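PDB 3JPZ: lombricine kinase from Urechis caupo, which catalyses the reversible transfer of a phosphoryl group between ATP and lombricine, as a member of the ATP:guanido phosphotransferase (phosphagen kinase) family. Local coordinates for residues K111-C116 against V282-H287. Residues are numbered along the deposited sequence; the frame is centred on the assembly and turned at random. Where two conformers were deposited one is given.
Sequences KYVKSC and VHVQLH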
loop_
_atom_site.group_PDB
_atom_site.type_symbol
_atom_site.label_atom_id
_atom_site.label_comp_id
_atom_site.label_asym_id
_atom_site.label_seq_id
_atom_site.Cartn_x
_atom_site.Cartn_y
_atom_site.Cartn_z
ATOM N N LYS A 111 29.935 9.863 31.234
ATOM C CA LYS A 111 29.406 11.199 31.498
ATOM C C LYS A 111 28.875 11.795 30.196
ATOM O O LYS A 111 28.025 12.685 30.197
ATOM C CB LYS A 111 30.484 12.104 32.087
ATOM C CG LYS A 111 30.870 11.746 33.517
ATOM C CD LYS A 111 31.851 12.749 34.114
ATOM C CE LYS A 111 33.223 12.646 33.492
ATOM N NZ LYS A 111 33.803 11.304 33.690
ATOM N N TYR A 112 29.394 11.296 29.085
ATOM C CA TYR A 112 29.019 11.806 27.777
ATOM C C TYR A 112 28.181 10.791 27.001
ATOM O O TYR A 112 27.075 11.108 26.564
ATOM C CB TYR A 112 30.278 12.229 27.016
ATOM C CG TYR A 112 31.021 13.341 27.731
ATOM C CD1 TYR A 112 32.052 13.060 28.610
ATOM C CD2 TYR A 112 30.657 14.672 27.555
ATOM C CE1 TYR A 112 32.727 14.076 29.275
ATOM C CE2 TYR A 112 31.318 15.696 28.228
ATOM C CZ TYR A 112 32.350 15.388 29.078
ATOM O OH TYR A 112 33.014 16.401 29.736
ATOM N N VAL A 113 28.679 9.565 26.851
ATOM C CA VAL A 113 27.915 8.544 26.146
ATOM C C VAL A 113 26.934 7.834 27.068
ATOM O O VAL A 113 27.336 7.161 28.020
ATOM C CB VAL A 113 28.832 7.513 25.462
ATOM C CG1 VAL A 113 28.003 6.426 24.804
ATOM C CG2 VAL A 113 29.703 8.199 24.438
ATOM N N LYS A 114 25.645 7.985 26.762
ATOM C CA LYS A 114 24.560 7.488 27.598
ATOM C C LYS A 114 24.154 6.064 27.245
ATOM O O LYS A 114 23.652 5.331 28.086
ATOM C CB LYS A 114 23.348 8.411 27.465
ATOM C CG LYS A 114 23.670 9.879 27.736
ATOM C CD LYS A 114 24.328 10.034 29.098
ATOM C CE LYS A 114 24.747 11.477 29.377
ATOM N NZ LYS A 114 25.451 11.587 30.688
ATOM N N SER A 115 24.370 5.676 25.999
ATOM C CA SER A 115 24.036 4.327 25.553
ATOM C C SER A 115 24.664 4.054 24.200
ATOM O O SER A 115 25.141 4.963 23.530
ATOM C CB SER A 115 22.523 4.139 25.461
ATOM O OG SER A 115 21.954 5.027 24.517
ATOM N N CYS A 116 24.669 2.782 23.827
ATOM C CA CYS A 116 25.197 2.343 22.554
ATOM C C CYS A 116 24.329 1.208 22.054
ATOM O O CYS A 116 23.866 0.374 22.837
ATOM C CB CYS A 116 26.631 1.823 22.701
ATOM S SG CYS A 116 27.684 2.751 23.826
ATOM N N VAL A 282 25.759 5.716 19.286
ATOM C CA VAL A 282 25.744 6.012 20.699
ATOM C C VAL A 282 24.749 7.138 20.884
ATOM O O VAL A 282 24.429 7.862 19.939
ATOM C CB VAL A 282 27.085 6.534 21.237
ATOM C CG1 VAL A 282 28.208 5.585 20.939
ATOM C CG2 VAL A 282 27.363 7.937 20.683
ATOM N N HIS A 283 24.257 7.291 22.099
ATOM C CA HIS A 283 23.629 8.536 22.489
ATOM C C HIS A 283 24.705 9.288 23.228
ATOM O O HIS A 283 25.268 8.767 24.175
ATOM C CB HIS A 283 22.433 8.268 23.394
ATOM C CG HIS A 283 21.197 7.892 22.646
ATOM N ND1 HIS A 283 19.953 7.870 23.233
ATOM C CD2 HIS A 283 21.011 7.552 21.351
ATOM C CE1 HIS A 283 19.052 7.520 22.333
ATOM N NE2 HIS A 283 19.668 7.324 21.183
ATOM N N VAL A 284 25.021 10.498 22.789
ATOM C CA VAL A 284 26.101 11.241 23.423
ATOM C C VAL A 284 25.722 12.694 23.670
ATOM O O VAL A 284 25.201 13.383 22.789
ATOM C CB VAL A 284 27.414 11.148 22.605
ATOM C CG1 VAL A 284 27.191 11.581 21.171
ATOM C CG2 VAL A 284 28.516 11.970 23.272
ATOM N N GLN A 285 25.988 13.147 24.890
ATOM C CA GLN A 285 25.655 14.499 25.300
ATOM C C GLN A 285 26.738 15.487 24.876
ATOM O O GLN A 285 27.916 15.307 25.185
ATOM C CB GLN A 285 25.472 14.534 26.813
ATOM C CG GLN A 285 24.791 15.787 27.334
ATOM C CD GLN A 285 24.376 15.645 28.777
ATOM O OE1 GLN A 285 23.267 16.021 29.155
ATOM N NE2 GLN A 285 25.258 15.082 29.591
ATOM N N LEU A 286 26.320 16.542 24.182
ATOM C CA LEU A 286 27.229 17.529 23.632
ATOM C C LEU A 286 26.687 18.931 23.866
ATOM O O LEU A 286 26.278 19.611 22.932
ATOM C CB LEU A 286 27.386 17.298 22.131
ATOM C CG LEU A 286 27.888 15.915 21.717
ATOM C CD1 LEU A 286 27.774 15.738 20.212
ATOM C CD2 LEU A 286 29.319 15.713 22.186
ATOM N N HIS A 287 26.685 19.364 25.115
ATOM C CA HIS A 287 26.129 20.668 25.451
ATOM C C HIS A 287 26.766 21.773 24.619
ATOM O O HIS A 287 26.082 22.524 23.939
ATOM C CB HIS A 287 26.313 20.958 26.943
ATOM C CG HIS A 287 25.524 20.049 27.835
ATOM N ND1 HIS A 287 24.150 19.958 27.778
ATOM C CD2 HIS A 287 25.916 19.202 28.817
ATOM C CE1 HIS A 287 23.730 19.087 28.679
ATOM N NE2 HIS A 287 24.782 18.619 29.326
#
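Lys114 and Ser115 together face His283 in a beta bulge, where antiparallel strands 113-122 and 279-285 lie side by side in the large antiparallel sheet of the phosphagen kinase fold. Lys114, the first bulge residue, has near-helical backbone angles (phi/psi -90/-27°). Its N donates to His283 O at 2.7 Å, while His283 N donates to Ser115 O at 2.9 Å. Before the bulge, Gln285 N donates to Tyr112 O.

Val113, Cys116, Val282 and Val284 share one face. Val113 straddles two valines there. Its CG1, anti to the backbone N (chi1 177°), meets Val282 CB at 3.7 Å, and the two side chains cross at about a right angle. The other branch, Val113 CG2, touches Val284 CG2 at 4.1 Å. Val344 of helix 333-355 and Val233 of helix 233-252 pack on this side.

The opposite face carries Ser115, an ADP-binding residue, and His283, predicted to bind ATP. Ser115 OG lies 3.5 Å from His283 CB and sits obliquely to the ring. His283 also touches Thr309, another ADP-binding residue.

At the loop end, Tyr112 presents its ring edge to Gln285 O, which lies in the ring plane. Lys114, bent at chi2, passes its CE over Gln285 CB at 4.1 Å. Beyond that bend the Lys114 chain runs straight, and Lys114 NZ donates to Lys111 O at 2.8 Å from above the carbonyl plane.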